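Local coordinates for protein GTP pyrophosphokinase (Chlorobaculum tepidum, PDB 3IBW) that probably makes the alarmone (p)ppGpp as a GTP pyrophosphokinase, its ACT domain probably serving as a regulatory ligand-sensing module, at residues A[27-32]-A[47-52]. The protein carries 1 engineered substitution. Residues are numbered along the deposited sequence; the frame is centred on the assembly and turned at random.
Sequences SKFDTN and CNLMIF
Asn32 and Phe52 form an antiparallel hydrogen-bonded pair where strand 32-41 begins beside strand 44-53, Phe52 N donating to Asn32 O at 2.8 Å and 166°. The same oxygen also receives a CA-H contact from Ile51 CA at 3.3 Å. The side chains of this pair run side by side, pointing the same way, on one face of the sheet. With CG anti to the backbone N (chi1 -179°), Asn32 brings ND2 obliquely to the Phe52 ring, 3.5 Å from Phe52 CD2, amide and ring planes 34° apart. Asn32 OD1 has a weak hydrogen bond to Arg34. The other face carries the helices. There Thr31 crosses Ile51, its OG1 4.1 Å from both Ile51 CB and CG2, while Thr31 CB approaches Phe52 O at 3.5 Å. Phe29, in the loop that follows helix 18-28, offers its ring edge to Leu49, Phe29 CE2 lying 4.1 Å from Leu49 CD2, and also packs on Leu62 and Leu66 of helix 56-67. An inverse gamma turn centred on Asp30 carries the chain from Phe29 toward the strand, joining helix layer to sheet as in the beta-alpha-beta-beta-alpha-beta fold of ACT domains. Thr31 OG1, buried by the contact, has no hydrogen-bonding partner in the model; the hydrogen bond across the contact is the backbone one, with one apolar side-chain contact, Phe29 to Leu49, joining the loop to the strand.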
loop_
_atom_site.group_PDB
_atom_site.type_symbol
_atom_site.label_atom_id
_atom_site.label_comp_id
_atom_site.label_asym_id
_atom_site.label_seq_id
_atom_site.Cartn_x
_atom_site.Cartn_y
_atom_site.Cartn_z
ATOM N N SER A 27 -2.564 5.485 -2.480
ATOM C CA SER A 27 -3.883 5.058 -2.930
ATOM C C SER A 27 -4.608 6.191 -3.655
ATOM O O SER A 27 -5.329 5.950 -4.625
ATOM C CB SER A 27 -4.718 4.558 -1.739
ATOM O OG SER A 27 -5.086 5.607 -0.863
ATOM N N LYS A 28 -4.405 7.425 -3.198
ATOM C CA LYS A 28 -5.055 8.575 -3.817
ATOM C C LYS A 28 -4.444 8.988 -5.156
ATOM O O LYS A 28 -5.011 9.804 -5.882
ATOM C CB LYS A 28 -5.114 9.740 -2.821
ATOM C CG LYS A 28 -6.131 9.485 -1.705
ATOM C CD LYS A 28 -6.087 10.569 -0.638
ATOM C CE LYS A 28 -6.898 10.151 0.582
ATOM N NZ LYS A 28 -6.484 10.867 1.826
ATOM N N PHE A 29 -3.288 8.420 -5.480
ATOM C CA PHE A 29 -2.642 8.687 -6.766
ATOM C C PHE A 29 -3.567 8.309 -7.930
ATOM O O PHE A 29 -4.321 7.335 -7.854
ATOM C CB PHE A 29 -1.400 7.815 -6.956
ATOM C CG PHE A 29 -0.187 8.293 -6.231
ATOM C CD1 PHE A 29 -0.124 9.591 -5.752
ATOM C CD2 PHE A 29 0.921 7.460 -6.072
ATOM C CE1 PHE A 29 1.010 10.056 -5.095
ATOM C CE2 PHE A 29 2.063 7.918 -5.416
ATOM C CZ PHE A 29 2.107 9.222 -4.935
ATOM N N ASP A 30 -3.487 9.077 -9.008
ATOM C CA ASP A 30 -4.267 8.805 -10.209
ATOM C C ASP A 30 -3.400 7.927 -11.139
ATOM O O ASP A 30 -2.993 8.367 -12.218
ATOM C CB ASP A 30 -4.631 10.125 -10.907
ATOM C CG ASP A 30 -5.361 9.918 -12.226
ATOM O OD1 ASP A 30 -6.326 9.122 -12.267
ATOM O OD2 ASP A 30 -4.966 10.561 -13.221
ATOM N N THR A 31 -3.100 6.698 -10.706
ATOM C CA THR A 31 -2.314 5.758 -11.515
ATOM C C THR A 31 -2.615 4.283 -11.218
ATOM O O THR A 31 -3.311 3.938 -10.261
ATOM C CB THR A 31 -0.766 5.950 -11.364
ATOM O OG1 THR A 31 -0.369 5.682 -10.017
ATOM C CG2 THR A 31 -0.348 7.361 -11.755
ATOM N N ASN A 32 -2.073 3.426 -12.072
ATOM C CA ASN A 32 -2.240 1.981 -11.980
ATOM C C ASN A 32 -1.084 1.405 -11.171
ATOM O O ASN A 32 0.051 1.401 -11.634
ATOM C CB ASN A 32 -2.233 1.402 -13.396
ATOM C CG ASN A 32 -2.424 -0.097 -13.425
ATOM O OD1 ASN A 32 -2.713 -0.724 -12.405
ATOM N ND2 ASN A 32 -2.258 -0.683 -14.605
ATOM N N CYS A 47 9.631 1.668 1.263
ATOM C CA CYS A 47 8.532 1.307 0.386
ATOM C C CYS A 47 8.960 1.394 -1.066
ATOM O O CYS A 47 9.349 2.466 -1.525
ATOM C CB CYS A 47 7.347 2.253 0.600
ATOM S SG CYS A 47 5.901 1.849 -0.410
ATOM N N ASN A 48 8.912 0.267 -1.773
ATOM C CA ASN A 48 9.240 0.232 -3.196
ATOM C C ASN A 48 7.890 0.076 -3.893
ATOM O O ASN A 48 7.145 -0.869 -3.631
ATOM C CB ASN A 48 10.155 -0.946 -3.535
ATOM C CG ASN A 48 11.600 -0.689 -3.154
ATOM O OD1 ASN A 48 11.944 0.373 -2.630
ATOM N ND2 ASN A 48 12.457 -1.662 -3.421
ATOM N N LEU A 49 7.591 1.011 -4.785
ATOM C CA LEU A 49 6.332 1.045 -5.512
ATOM C C LEU A 49 6.564 0.981 -7.014
ATOM O O LEU A 49 7.425 1.690 -7.534
ATOM C CB LEU A 49 5.605 2.355 -5.157
ATOM C CG LEU A 49 4.434 2.900 -5.987
ATOM C CD1 LEU A 49 3.215 2.008 -5.809
ATOM C CD2 LEU A 49 4.110 4.325 -5.545
HETATM N N MSE A 50 5.830 0.108 -7.703
HETATM C CA MSE A 50 5.926 0.022 -9.161
HETATM C C MSE A 50 4.545 0.435 -9.648
HETATM O O MSE A 50 3.529 -0.120 -9.220
HETATM C CB MSE A 50 6.225 -1.398 -9.642
HETATM C CG MSE A 50 7.549 -1.950 -9.158
HETATM SE SE MSE A 50 9.070 -1.033 -9.907
HETATM C CE MSE A 50 8.468 -0.854 -11.742
ATOM N N ILE A 51 4.512 1.403 -10.553
ATOM C CA ILE A 51 3.258 1.918 -11.082
ATOM C C ILE A 51 3.357 2.136 -12.582
ATOM O O ILE A 51 4.463 2.225 -13.123
ATOM C CB ILE A 51 2.919 3.314 -10.468
ATOM C CG1 ILE A 51 4.064 4.306 -10.755
ATOM C CG2 ILE A 51 2.691 3.207 -8.973
ATOM C CD1 ILE A 51 3.720 5.750 -10.425
ATOM N N PHE A 52 2.202 2.185 -13.247
ATOM C CA PHE A 52 2.145 2.500 -14.674
ATOM C C PHE A 52 1.754 3.983 -14.654
ATOM O O PHE A 52 0.748 4.373 -14.049
ATOM C CB PHE A 52 1.108 1.654 -15.410
ATOM C CG PHE A 52 1.627 0.314 -15.809
ATOM C CD1 PHE A 52 2.583 0.191 -16.812
ATOM C CD2 PHE A 52 1.181 -0.825 -15.173
ATOM C CE1 PHE A 52 3.091 -1.056 -17.157
ATOM C CE2 PHE A 52 1.689 -2.078 -15.511
ATOM C CZ PHE A 52 2.635 -2.194 -16.507
#